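Local coordinates for protein aminopeptidase N (Francisella tularensis subsp. tularensis, PDB 5DLL) that probably trims single amino acids from the N termini of intracellular peptides as a zinc-dependent aminopeptidase of the M1 family, at residues 319-324 against 425-430; 154-159 against 185-190; 494-499 against 540-545; 372-377 against 390-395. One frame throughout, in Å; residues are numbered along the deposited sequence.

Contact 1. Residues 319-324 against 425-430; sequences RVTCRD and GQAVTC
T321 and A427 meet in a short parallel ladder, their side chains on the same face of the sheet, with CG2 of T321 3.4 Å from CB of A427. A chi1 of -163° turns the threonine methyl to the alanine and carries OG1 away to Y197. Alanine suits the place because its single methyl lets the two chains lie close. Strands 321-322 and 427-428 are joined by backbone bonds: T321 N gives to Q426 O, T321 O takes V428 N at 2.9 Å, and R323 N reaches V428 O. Ahead of them G425 N bonds to R319 O at 3.0 Å, and the positive phi of G425 is one that glycine adopts easily. V320 and V428 make the buried side: CG1 of V320 and CG2 of V428 are 3.9 Å apart and pack against Y419 of helix 390-423.

The far end is looser and partly exposed. There the T429 CG2 methyl sits over one face of the R323 guanidinium, 3.6 Å from NH1, just before helix 430-439 begins. NE and NH2 of R323 both grip OD2 of D324, side-on and in the guanidinium plane. The arginine's charge is thus paired with its own neighbour and no ion pair joins the two segments, so the join probably rests on backbone hydrogen bonds and packed methyls.

Contact 2. Residues 154-159 against 185-190; sequences TVKIIA and FAVWKD
T154 lays its CG2 methyl against CG1 of V187, 3.9 Å away, at one end of an antiparallel strand pair in the large mixed sheet of the M1 N-terminal domain. Strand 150-160 is central here: strand 26-36 bonds to its other edge, while strand 183-191 is paired in turn with strand 172-179. The two segments run at 164° to each other. V155 and W188 form one hydrogen-bonded pair, with W188 N giving to V155 O at 2.8 Å, and I157 and A186 form the next, with I157 N giving to A186 O at 2.9 Å.

The partly exposed face carries T154, K156, I158, F185, V187 and K189. Branched residues favour the extended backbone, and the long lysines can keep their charged ends at the surface while their methylenes pack. CG of K156 lies 4.0 Å from CG2 of V187 and meets the F185 ring obliquely. A bend at chi3 (-65°) then turns the lysine tail over that ring, but NZ stays 5.6 Å from the F185 centroid, at most a weak cation-pi attraction. CB of F185 packs on CG1 of I158 at 4.1 Å.

The other face is buried and accordingly made of V155, I157, A186 and W188, with strand 166-169 packed against it. CD1 of I157 comes within 4.3 Å of CD1 of W188, obliquely to the indole, whose one polar atom, NE1, is satisfied by the backbone O of I167.

Contact 3. Residues 494-499 against 540-545; sequences HIPVKM and FSAPVK
The backbone of strand 495-499 is extended while 540-545 is irregular, nearing the strand where S541 lies beside K498 and then bending through an inverse gamma turn centred on P543. No backbone-to-backbone hydrogen bond links the two segments; the serine hydroxyl takes that role. OG of S541 donates to P496 O at 2.9 Å and also receives K498 N in a weak bond of 3.4 Å, nearly straight at 167°. Its chi1 of 59° sets OG between its own N and carbonyl carbon, in position to serve both groups, a carbonyl and an N-H that project from the same edge of the strand. Serine suits this spot because one small hydroxyl can donate and accept at once in a buried setting.

Apolar contacts flank the serine towards either end of the strand segment. CB of A542 touches CG2 of I495 at 3.5 Å and lies 4.3 Å from CD of P496, an alanine being short enough to fit where the chains converge. CB of K498 packs on CB of S541 at 3.9 Å, after which the extended lysine chain leads away to a salt bridge with D539.

Along its other edge the strand is bonded to strand 508-516, through I495 with L516 and V497 with I514. P496 also rests on M402 and L406 of helix 390-423, and F540 on helix 349-369. The arrangement belongs to the Ig-like beta domain, where a connecting loop passes along a strand edge at the border with the catalytic domain.

Contact 4. Residues 372-377 against 390-395; sequences MSHPIR and VTVYNK
The H374 imidazole receives the CG2 methyl of T391 over one face, 4.1 Å from the ring centroid and 27° off the normal, a CH-pi contact. At its edge, near the ring plane, stand CG2 of V392, 3.8 Å from NE2, and the M372 carbonyl oxygen, which accepts from ND1 at 2.9 Å and 167°. That oxygen is met in its carbonyl plane and lies close to the plane of the ring, so the bond fixes how the ring is turned, while NE2 is bonded to OG1 of T389. Histidine suits the place because it offers two polar edge atoms and a flat face for a methyl.

The helical side is the opening of helix 390-423 in the M1 catalytic domain, facing the loop that follows helix 349-369. V392 lies close to the metal site, its side chain about 6 Å from that of the zinc ligand E332. A chi1 of -66°, measured to OG1, leaves CG2 of T391 anti to the backbone N, which sends the methyl to the loop while OG1 hydrogen-bonds to E367 and Q364 of helix 349-369.

I376 is buried between loop and helix, where a beta-branched apolar chain can set one methyl, CG2, against T391 CG2 at 3.9 Å and K395 CG at 3.7 Å. K395 is extended, so its methylenes pack on the isoleucine and its NZ is carried on toward D368, a long and weak ion pair.

How the contacts relate
From the N terminus, contact 2 comes first, closing a short, largely beta excursion within the N-terminal domain before any other contact opens. Contact 1 then opens at 319-324 and closes at 425-430, around a mostly helical part of the catalytic domain. Contact 4 opens and closes within that span, and helix 390-423 leads from it to the second strand of contact 1; the two touch where R377 meets C430, and R377 also pairs with D431. Contact 3 follows, closing a 40-residue span, half of it strand, within the Ig-like domain, about 17 Å from contact 4, centre to centre. No contacts cross. Contacts 2 and 3 lie on opposite sides of the chain's centre, about 50 Å apart between centres.

Contact 1. Residues 319-324 against 425-430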
loop_
_atom_site.group_PDB
_atom_site.type_symbol
_atom_site.label_atom_id
_atom_site.label_comp_id
_atom_site.label_asym_id
_atom_site.label_seq_id
_atom_site.Cartn_x
_atom_site.Cartn_y
_atom_site.Cartn_z
ATOM N N ARG A 319 -0.544 15.590 13.361
ATOM C CA ARG A 319 -0.739 16.120 14.703
ATOM C C ARG A 319 0.378 15.651 15.645
ATOM O O ARG A 319 0.876 16.428 16.455
ATOM C CB ARG A 319 -2.113 15.715 15.219
ATOM C CG ARG A 319 -2.637 16.610 16.314
ATOM C CD ARG A 319 -3.208 17.917 15.796
ATOM N NE ARG A 319 -3.641 18.729 16.930
ATOM C CZ ARG A 319 -4.875 18.768 17.428
ATOM N NH1 ARG A 319 -5.866 18.069 16.888
ATOM N NH2 ARG A 319 -5.125 19.533 18.478
ATOM N N VAL A 320 0.756 14.381 15.525
ATOM C CA VAL A 320 1.985 13.853 16.115
ATOM C C VAL A 320 2.789 13.249 14.978
ATOM O O VAL A 320 2.299 12.347 14.295
ATOM C CB VAL A 320 1.708 12.753 17.159
ATOM C CG1 VAL A 320 2.999 12.346 17.866
ATOM C CG2 VAL A 320 0.652 13.213 18.158
ATOM N N THR A 321 4.017 13.736 14.788
ATOM C CA THR A 321 4.839 13.369 13.627
ATOM C C THR A 321 6.086 12.550 14.003
ATOM O O THR A 321 6.301 12.219 15.170
ATOM C CB THR A 321 5.246 14.629 12.818
ATOM O OG1 THR A 321 5.699 14.242 11.513
ATOM C CG2 THR A 321 6.334 15.446 13.530
ATOM N N CYS A 322 6.886 12.204 12.997
ATOM C CA CYS A 322 8.161 11.518 13.219
ATOM C C CYS A 322 9.273 12.530 13.516
ATOM O O CYS A 322 9.320 13.604 12.920
ATOM C CB CYS A 322 8.532 10.637 12.012
ATOM S SG CYS A 322 8.489 11.440 10.384
ATOM N N ARG A 323 10.158 12.174 14.448
ATOM C CA ARG A 323 11.296 13.015 14.839
ATOM C C ARG A 323 12.333 13.091 13.725
ATOM O O ARG A 323 12.892 14.159 13.451
ATOM C CB ARG A 323 11.942 12.439 16.096
ATOM C CG ARG A 323 13.088 13.256 16.667
ATOM C CD ARG A 323 13.880 12.434 17.668
ATOM N NE ARG A 323 14.692 11.412 17.008
ATOM C CZ ARG A 323 15.531 10.590 17.635
ATOM N NH1 ARG A 323 15.687 10.653 18.957
ATOM N NH2 ARG A 323 16.223 9.697 16.933
ATOM N N ASP A 324 12.595 11.942 13.105
ATOM C CA ASP A 324 13.485 11.846 11.955
ATOM C C ASP A 324 12.918 10.828 10.964
ATOM O O ASP A 324 11.916 10.179 11.251
ATOM C CB ASP A 324 14.892 11.451 12.411
ATOM C CG ASP A 324 14.909 10.151 13.197
ATOM O OD1 ASP A 324 14.499 9.109 12.637
ATOM O OD2 ASP A 324 15.334 10.167 14.373
ATOM N N GLY A 425 1.432 17.679 19.170
ATOM C CA GLY A 425 2.375 18.731 18.790
ATOM C C GLY A 425 3.826 18.378 19.083
ATOM O O GLY A 425 4.607 19.247 19.462
ATOM N N GLN A 426 4.184 17.104 18.915
ATOM C CA GLN A 426 5.558 16.634 19.114
ATOM C C GLN A 426 5.986 15.713 17.976
ATOM O O GLN A 426 5.167 15.012 17.385
ATOM C CB GLN A 426 5.707 15.896 20.445
ATOM C CG GLN A 426 5.855 16.812 21.649
ATOM C CD GLN A 426 6.130 16.061 22.944
ATOM O OE1 GLN A 426 6.328 14.840 22.953
ATOM N NE2 GLN A 426 6.140 16.793 24.051
ATOM N N ALA A 427 7.280 15.740 17.675
ATOM C CA ALA A 427 7.890 14.806 16.740
ATOM C C ALA A 427 8.608 13.746 17.567
ATOM O O ALA A 427 9.506 14.066 18.346
ATOM C CB ALA A 427 8.860 15.533 15.831
ATOM N N VAL A 428 8.217 12.487 17.397
ATOM C CA VAL A 428 8.592 11.437 18.342
ATOM C C VAL A 428 9.157 10.191 17.667
ATOM O O VAL A 428 9.136 10.072 16.442
ATOM C CB VAL A 428 7.387 11.049 19.233
ATOM C CG1 VAL A 428 6.815 12.290 19.910
ATOM C CG2 VAL A 428 6.312 10.323 18.429
ATOM N N THR A 429 9.662 9.274 18.490
ATOM C CA THR A 429 10.286 8.043 18.017
ATOM C C THR A 429 9.388 6.818 18.163
ATOM O O THR A 429 8.369 6.856 18.851
ATOM C CB THR A 429 11.609 7.758 18.758
ATOM O OG1 THR A 429 11.336 7.304 20.092
ATOM C CG2 THR A 429 12.472 9.006 18.810
ATOM N N CYS A 430 9.805 5.730 17.519
ATOM C CA CYS A 430 9.142 4.432 17.621
ATOM C C CYS A 430 9.115 3.929 19.070
ATOM O O CYS A 430 8.179 3.235 19.472
ATOM C CB CYS A 430 9.858 3.398 16.738
ATOM S SG CYS A 430 9.728 3.671 14.948
#

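Contact 2. Residues 154-159 against 185-190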
loop_
_atom_site.group_PDB
_atom_site.type_symbol
_atom_site.label_atom_id
_atom_site.label_comp_id
_atom_site.label_asym_id
_atom_site.label_seq_id
_atom_site.Cartn_x
_atom_site.Cartn_y
_atom_site.Cartn_z
ATOM N N THR A 154 0.702 30.667 9.372
ATOM C CA THR A 154 -0.237 31.598 8.742
ATOM C C THR A 154 0.288 31.863 7.346
ATOM O O THR A 154 1.478 32.106 7.173
ATOM C CB THR A 154 -0.320 32.942 9.486
ATOM O OG1 THR A 154 -0.517 32.706 10.886
ATOM C CG2 THR A 154 -1.464 33.797 8.931
ATOM N N VAL A 155 -0.595 31.822 6.353
ATOM C CA VAL A 155 -0.182 31.855 4.951
ATOM C C VAL A 155 -1.110 32.745 4.124
ATOM O O VAL A 155 -2.281 32.423 3.970
ATOM C CB VAL A 155 -0.193 30.424 4.344
ATOM C CG1 VAL A 155 0.146 30.448 2.855
ATOM C CG2 VAL A 155 0.754 29.497 5.103
ATOM N N LYS A 156 -0.589 33.851 3.593
ATOM C CA LYS A 156 -1.335 34.668 2.624
ATOM C C LYS A 156 -0.950 34.267 1.201
ATOM O O LYS A 156 0.198 33.910 0.950
ATOM C CB LYS A 156 -1.077 36.167 2.835
ATOM C CG LYS A 156 -1.994 37.065 2.006
ATOM C CD LYS A 156 -1.603 38.533 2.073
ATOM C CE LYS A 156 -1.749 39.119 3.471
ATOM N NZ LYS A 156 -1.707 40.607 3.446
ATOM N N ILE A 157 -1.911 34.326 0.278
ATOM C CA ILE A 157 -1.663 34.030 -1.138
ATOM C C ILE A 157 -2.247 35.137 -2.011
ATOM O O ILE A 157 -3.445 35.398 -1.952
ATOM C CB ILE A 157 -2.300 32.686 -1.569
ATOM C CG1 ILE A 157 -1.817 31.539 -0.674
ATOM C CG2 ILE A 157 -1.980 32.381 -3.029
ATOM C CD1 ILE A 157 -2.487 30.213 -0.967
ATOM N N ILE A 158 -1.404 35.767 -2.831
ATOM C CA ILE A 158 -1.843 36.804 -3.774
ATOM C C ILE A 158 -1.690 36.288 -5.202
ATOM O O ILE A 158 -0.665 35.708 -5.537
ATOM C CB ILE A 158 -1.027 38.100 -3.592
ATOM C CG1 ILE A 158 -1.133 38.592 -2.142
ATOM C CG2 ILE A 158 -1.517 39.179 -4.549
ATOM C CD1 ILE A 158 -0.194 39.726 -1.791
ATOM N N ALA A 159 -2.706 36.493 -6.039
ATOM C CA ALA A 159 -2.675 35.996 -7.423
ATOM C C ALA A 159 -3.738 36.638 -8.322
ATOM O O ALA A 159 -4.587 37.397 -7.858
ATOM C CB ALA A 159 -2.837 34.482 -7.435
ATOM N N PHE A 185 -6.752 37.938 -2.890
ATOM C CA PHE A 185 -5.937 37.248 -1.897
ATOM C C PHE A 185 -6.778 36.380 -0.970
ATOM O O PHE A 185 -8.008 36.462 -0.962
ATOM C CB PHE A 185 -5.110 38.246 -1.075
ATOM C CG PHE A 185 -5.891 38.952 0.001
ATOM C CD1 PHE A 185 -6.515 40.166 -0.256
ATOM C CD2 PHE A 185 -5.994 38.408 1.276
ATOM C CE1 PHE A 185 -7.231 40.821 0.734
ATOM C CE2 PHE A 185 -6.706 39.058 2.269
ATOM C CZ PHE A 185 -7.327 40.267 1.999
ATOM N N ALA A 186 -6.083 35.549 -0.201
ATOM C CA ALA A 186 -6.694 34.680 0.797
ATOM C C ALA A 186 -5.669 34.376 1.889
ATOM O O ALA A 186 -4.487 34.197 1.599
ATOM C CB ALA A 186 -7.180 33.391 0.152
ATOM N N VAL A 187 -6.121 34.331 3.137
ATOM C CA VAL A 187 -5.250 34.017 4.257
ATOM C C VAL A 187 -5.722 32.714 4.893
ATOM O O VAL A 187 -6.894 32.582 5.252
ATOM C CB VAL A 187 -5.236 35.146 5.304
ATOM C CG1 VAL A 187 -4.150 34.898 6.347
ATOM C CG2 VAL A 187 -5.021 36.493 4.628
ATOM N N TRP A 188 -4.805 31.757 5.017
ATOM C CA TRP A 188 -5.097 30.447 5.583
ATOM C C TRP A 188 -4.294 30.240 6.857
ATOM O O TRP A 188 -3.065 30.154 6.815
ATOM C CB TRP A 188 -4.745 29.353 4.577
ATOM C CG TRP A 188 -5.606 29.362 3.359
ATOM C CD1 TRP A 188 -5.404 30.075 2.212
ATOM C CD2 TRP A 188 -6.811 28.619 3.164
ATOM N NE1 TRP A 188 -6.416 29.823 1.317
ATOM C CE2 TRP A 188 -7.293 28.933 1.878
ATOM C CE3 TRP A 188 -7.533 27.724 3.957
ATOM C CZ2 TRP A 188 -8.460 28.378 1.362
ATOM C CZ3 TRP A 188 -8.693 27.173 3.447
ATOM C CH2 TRP A 188 -9.147 27.501 2.159
ATOM N N LYS A 189 -4.989 30.160 7.986
ATOM C CA LYS A 189 -4.348 29.903 9.274
ATOM C C LYS A 189 -4.525 28.445 9.682
ATOM O O LYS A 189 -5.615 27.892 9.574
ATOM C CB LYS A 189 -4.927 30.825 10.352
ATOM C CG LYS A 189 -4.318 30.632 11.731
ATOM C CD LYS A 189 -4.535 31.852 12.614
ATOM C CE LYS A 189 -4.272 31.542 14.080
ATOM N NZ LYS A 189 -2.943 30.905 14.303
ATOM N N ASP A 190 -3.438 27.833 10.141
ATOM C CA ASP A 190 -3.450 26.477 10.686
ATOM C C ASP A 190 -2.836 26.545 12.090
ATOM O O ASP A 190 -1.612 26.603 12.232
ATOM C CB ASP A 190 -2.653 25.526 9.782
ATOM C CG ASP A 190 -2.687 24.076 10.260
ATOM O OD1 ASP A 190 -3.082 23.812 11.413
ATOM O OD2 ASP A 190 -2.306 23.188 9.472
#

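Contact 3. Residues 494-499 against 540-545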
loop_
_atom_site.group_PDB
_atom_site.type_symbol
_atom_site.label_atom_id
_atom_site.label_comp_id
_atom_site.label_asym_id
_atom_site.label_seq_id
_atom_site.Cartn_x
_atom_site.Cartn_y
_atom_site.Cartn_z
ATOM N N HIS A 494 9.823 -10.997 21.044
ATOM C CA HIS A 494 8.543 -11.156 21.719
ATOM C C HIS A 494 7.498 -11.538 20.662
ATOM O O HIS A 494 7.064 -10.689 19.879
ATOM C CB HIS A 494 8.168 -9.829 22.389
ATOM C CG HIS A 494 7.061 -9.934 23.391
ATOM N ND1 HIS A 494 6.921 -9.041 24.432
ATOM C CD2 HIS A 494 6.046 -10.821 23.518
ATOM C CE1 HIS A 494 5.865 -9.369 25.154
ATOM N NE2 HIS A 494 5.318 -10.447 24.622
ATOM N N ILE A 495 7.109 -12.816 20.632
ATOM C CA ILE A 495 6.150 -13.320 19.636
ATOM C C ILE A 495 4.801 -13.613 20.298
ATOM O O ILE A 495 4.737 -14.425 21.222
ATOM C CB ILE A 495 6.613 -14.640 18.954
ATOM C CG1 ILE A 495 8.132 -14.694 18.735
ATOM C CG2 ILE A 495 5.873 -14.848 17.638
ATOM C CD1 ILE A 495 8.677 -13.674 17.765
ATOM N N PRO A 496 3.720 -12.957 19.833
ATOM C CA PRO A 496 2.376 -13.332 20.254
ATOM C C PRO A 496 1.807 -14.433 19.363
ATOM O O PRO A 496 1.801 -14.293 18.136
ATOM C CB PRO A 496 1.581 -12.038 20.082
ATOM C CG PRO A 496 2.266 -11.324 18.974
ATOM C CD PRO A 496 3.709 -11.757 18.981
ATOM N N VAL A 497 1.344 -15.515 19.987
ATOM C CA VAL A 497 0.760 -16.648 19.274
ATOM C C VAL A 497 -0.721 -16.771 19.621
ATOM O O VAL A 497 -1.080 -17.341 20.652
ATOM C CB VAL A 497 1.471 -17.967 19.633
ATOM C CG1 VAL A 497 1.138 -19.041 18.605
ATOM C CG2 VAL A 497 2.974 -17.757 19.726
ATOM N N LYS A 498 -1.571 -16.222 18.756
ATOM C CA LYS A 498 -3.019 -16.318 18.920
ATOM C C LYS A 498 -3.455 -17.711 18.493
ATOM O O LYS A 498 -3.182 -18.135 17.366
ATOM C CB LYS A 498 -3.733 -15.252 18.086
ATOM C CG LYS A 498 -5.212 -15.124 18.397
ATOM C CD LYS A 498 -5.884 -14.076 17.530
ATOM C CE LYS A 498 -7.397 -14.163 17.662
ATOM N NZ LYS A 498 -8.094 -13.188 16.781
ATOM N N MET A 499 -4.128 -18.424 19.391
ATOM C CA MET A 499 -4.322 -19.858 19.212
ATOM C C MET A 499 -5.587 -20.417 19.858
ATOM O O MET A 499 -6.303 -19.727 20.586
ATOM C CB MET A 499 -3.087 -20.609 19.736
ATOM C CG MET A 499 -2.682 -20.273 21.168
ATOM S SD MET A 499 -3.511 -21.255 22.435
ATOM C CE MET A 499 -2.746 -22.854 22.189
ATOM N N PHE A 540 -2.565 -14.602 11.323
ATOM C CA PHE A 540 -1.146 -14.320 11.105
ATOM C C PHE A 540 -0.648 -13.381 12.208
ATOM O O PHE A 540 -0.237 -12.243 11.947
ATOM C CB PHE A 540 -0.956 -13.725 9.705
ATOM C CG PHE A 540 0.455 -13.775 9.195
ATOM C CD1 PHE A 540 1.078 -14.992 8.949
ATOM C CD2 PHE A 540 1.150 -12.600 8.920
ATOM C CE1 PHE A 540 2.373 -15.038 8.460
ATOM C CE2 PHE A 540 2.443 -12.641 8.431
ATOM C CZ PHE A 540 3.055 -13.861 8.200
ATOM N N SER A 541 -0.707 -13.871 13.446
ATOM C CA SER A 541 -0.483 -13.032 14.625
ATOM C C SER A 541 0.924 -12.437 14.688
ATOM O O SER A 541 1.109 -11.357 15.251
ATOM C CB SER A 541 -0.799 -13.805 15.913
ATOM O OG SER A 541 -0.010 -14.972 16.035
ATOM N N ALA A 542 1.898 -13.140 14.106
ATOM C CA ALA A 542 3.277 -12.656 13.993
ATOM C C ALA A 542 3.816 -12.879 12.567
ATOM O O ALA A 542 3.474 -13.881 11.932
ATOM C CB ALA A 542 4.162 -13.365 15.007
ATOM N N PRO A 543 4.663 -11.953 12.064
ATOM C CA PRO A 543 5.258 -12.084 10.731
ATOM C C PRO A 543 6.428 -13.075 10.693
ATOM O O PRO A 543 7.595 -12.675 10.652
ATOM C CB PRO A 543 5.720 -10.655 10.420
ATOM C CG PRO A 543 6.046 -10.079 11.749
ATOM C CD PRO A 543 5.081 -10.698 12.720
ATOM N N VAL A 544 6.090 -14.363 10.686
ATOM C CA VAL A 544 7.072 -15.443 10.797
ATOM C C VAL A 544 6.751 -16.602 9.852
ATOM O O VAL A 544 5.594 -16.786 9.454
ATOM C CB VAL A 544 7.132 -15.987 12.244
ATOM C CG1 VAL A 544 7.569 -14.901 13.213
ATOM C CG2 VAL A 544 5.787 -16.559 12.678
ATOM N N LYS A 545 7.784 -17.364 9.485
ATOM C CA LYS A 545 7.600 -18.677 8.857
ATOM C C LYS A 545 7.313 -19.682 9.964
ATOM O O LYS A 545 7.800 -19.535 11.087
ATOM C CB LYS A 545 8.842 -19.124 8.082
ATOM C CG LYS A 545 9.184 -18.295 6.854
ATOM C CD LYS A 545 10.099 -19.069 5.909
ATOM C CE LYS A 545 11.084 -18.167 5.172
ATOM N NZ LYS A 545 10.431 -17.225 4.222
#

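Contact 4. Residues 372-377 against 390-395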
loop_
_atom_site.group_PDB
_atom_site.type_symbol
_atom_site.label_atom_id
_atom_site.label_comp_id
_atom_site.label_asym_id
_atom_site.label_seq_id
_atom_site.Cartn_x
_atom_site.Cartn_y
_atom_site.Cartn_z
ATOM N N MET A 372 19.181 -6.677 0.089
ATOM C CA MET A 372 18.576 -5.403 0.486
ATOM C C MET A 372 17.908 -5.463 1.862
ATOM O O MET A 372 17.317 -4.475 2.296
ATOM C CB MET A 372 17.531 -4.966 -0.551
ATOM C CG MET A 372 18.051 -4.857 -1.979
ATOM S SD MET A 372 19.279 -3.552 -2.192
ATOM C CE MET A 372 18.250 -2.086 -2.084
ATOM N N SER A 373 17.994 -6.608 2.541
ATOM C CA SER A 373 17.343 -6.806 3.839
ATOM C C SER A 373 17.679 -5.703 4.840
ATOM O O SER A 373 18.814 -5.233 4.897
ATOM C CB SER A 373 17.743 -8.157 4.430
ATOM O OG SER A 373 19.143 -8.220 4.645
ATOM N N HIS A 374 16.682 -5.299 5.623
ATOM C CA HIS A 374 16.867 -4.266 6.641
ATOM C C HIS A 374 15.802 -4.352 7.738
ATOM O O HIS A 374 14.779 -5.017 7.555
ATOM C CB HIS A 374 16.877 -2.862 6.004
ATOM C CG HIS A 374 15.643 -2.528 5.218
ATOM N ND1 HIS A 374 15.409 -3.023 3.953
ATOM C CD2 HIS A 374 14.594 -1.721 5.504
ATOM C CE1 HIS A 374 14.260 -2.550 3.501
ATOM N NE2 HIS A 374 13.746 -1.757 4.424
ATOM N N PRO A 375 16.050 -3.698 8.892
ATOM C CA PRO A 375 15.010 -3.614 9.918
ATOM C C PRO A 375 13.983 -2.548 9.551
ATOM O O PRO A 375 14.217 -1.756 8.635
ATOM C CB PRO A 375 15.781 -3.206 11.190
ATOM C CG PRO A 375 17.229 -3.120 10.810
ATOM C CD PRO A 375 17.280 -3.005 9.319
ATOM N N ILE A 376 12.858 -2.522 10.257
ATOM C CA ILE A 376 11.829 -1.509 9.997
ATOM C C ILE A 376 12.298 -0.108 10.424
ATOM O O ILE A 376 11.826 0.905 9.884
ATOM C CB ILE A 376 10.464 -1.880 10.630
ATOM C CG1 ILE A 376 10.531 -1.883 12.163
ATOM C CG2 ILE A 376 9.997 -3.231 10.099
ATOM C CD1 ILE A 376 9.179 -2.014 12.836
ATOM N N ARG A 377 13.219 -0.062 11.389
ATOM C CA ARG A 377 13.951 1.162 11.717
ATOM C C ARG A 377 15.447 0.927 11.472
ATOM O O ARG A 377 16.159 0.433 12.359
ATOM C CB ARG A 377 13.700 1.589 13.164
ATOM C CG ARG A 377 14.339 2.925 13.527
ATOM C CD ARG A 377 14.234 3.212 15.012
ATOM N NE ARG A 377 14.831 2.137 15.797
ATOM C CZ ARG A 377 14.600 1.911 17.088
ATOM N NH1 ARG A 377 13.780 2.696 17.788
ATOM N NH2 ARG A 377 15.198 0.883 17.684
ATOM N N VAL A 390 8.414 -2.281 1.554
ATOM C CA VAL A 390 7.395 -3.098 2.222
ATOM C C VAL A 390 7.788 -3.477 3.655
ATOM O O VAL A 390 6.934 -3.575 4.532
ATOM C CB VAL A 390 7.027 -4.366 1.412
ATOM C CG1 VAL A 390 6.361 -3.975 0.102
ATOM C CG2 VAL A 390 8.242 -5.244 1.146
ATOM N N THR A 391 9.078 -3.676 3.898
ATOM C CA THR A 391 9.575 -3.862 5.258
ATOM C C THR A 391 9.163 -2.698 6.170
ATOM O O THR A 391 8.572 -2.914 7.222
ATOM C CB THR A 391 11.109 -4.003 5.269
ATOM O OG1 THR A 391 11.482 -5.218 4.602
ATOM C CG2 THR A 391 11.654 -4.011 6.700
ATOM N N VAL A 392 9.469 -1.471 5.761
ATOM C CA VAL A 392 9.220 -0.297 6.603
ATOM C C VAL A 392 7.717 -0.009 6.766
ATOM O O VAL A 392 7.263 0.313 7.862
ATOM C CB VAL A 392 9.944 0.954 6.048
ATOM C CG1 VAL A 392 9.546 2.216 6.806
ATOM C CG2 VAL A 392 11.453 0.768 6.108
ATOM N N TYR A 393 6.955 -0.137 5.682
ATOM C CA TYR A 393 5.528 0.205 5.691
ATOM C C TYR A 393 4.652 -0.951 6.169
ATOM O O TYR A 393 3.907 -0.818 7.147
ATOM C CB TYR A 393 5.075 0.633 4.289
ATOM C CG TYR A 393 5.453 2.050 3.920
ATOM C CD1 TYR A 393 6.779 2.487 4.000
ATOM C CD2 TYR A 393 4.488 2.958 3.483
ATOM C CE1 TYR A 393 7.128 3.783 3.664
ATOM C CE2 TYR A 393 4.831 4.257 3.140
ATOM C CZ TYR A 393 6.152 4.664 3.230
ATOM O OH TYR A 393 6.498 5.952 2.893
ATOM N N ASN A 394 4.750 -2.079 5.473
ATOM C CA ASN A 394 3.830 -3.196 5.670
ATOM C C ASN A 394 4.198 -4.089 6.857
ATOM O O ASN A 394 3.314 -4.490 7.613
ATOM C CB ASN A 394 3.695 -4.007 4.378
ATOM C CG ASN A 394 3.297 -3.144 3.189
ATOM O OD1 ASN A 394 4.136 -2.761 2.379
ATOM N ND2 ASN A 394 2.019 -2.816 3.093
ATOM N N LYS A 395 5.485 -4.393 7.035
ATOM C CA LYS A 395 5.935 -5.052 8.272
ATOM C C LYS A 395 5.912 -4.078 9.455
ATOM O O LYS A 395 5.862 -4.508 10.600
ATOM C CB LYS A 395 7.324 -5.688 8.121
ATOM C CG LYS A 395 7.911 -6.240 9.420
ATOM C CD LYS A 395 9.154 -7.088 9.185
ATOM C CE LYS A 395 9.762 -7.561 10.500
ATOM N NZ LYS A 395 10.876 -8.532 10.319
#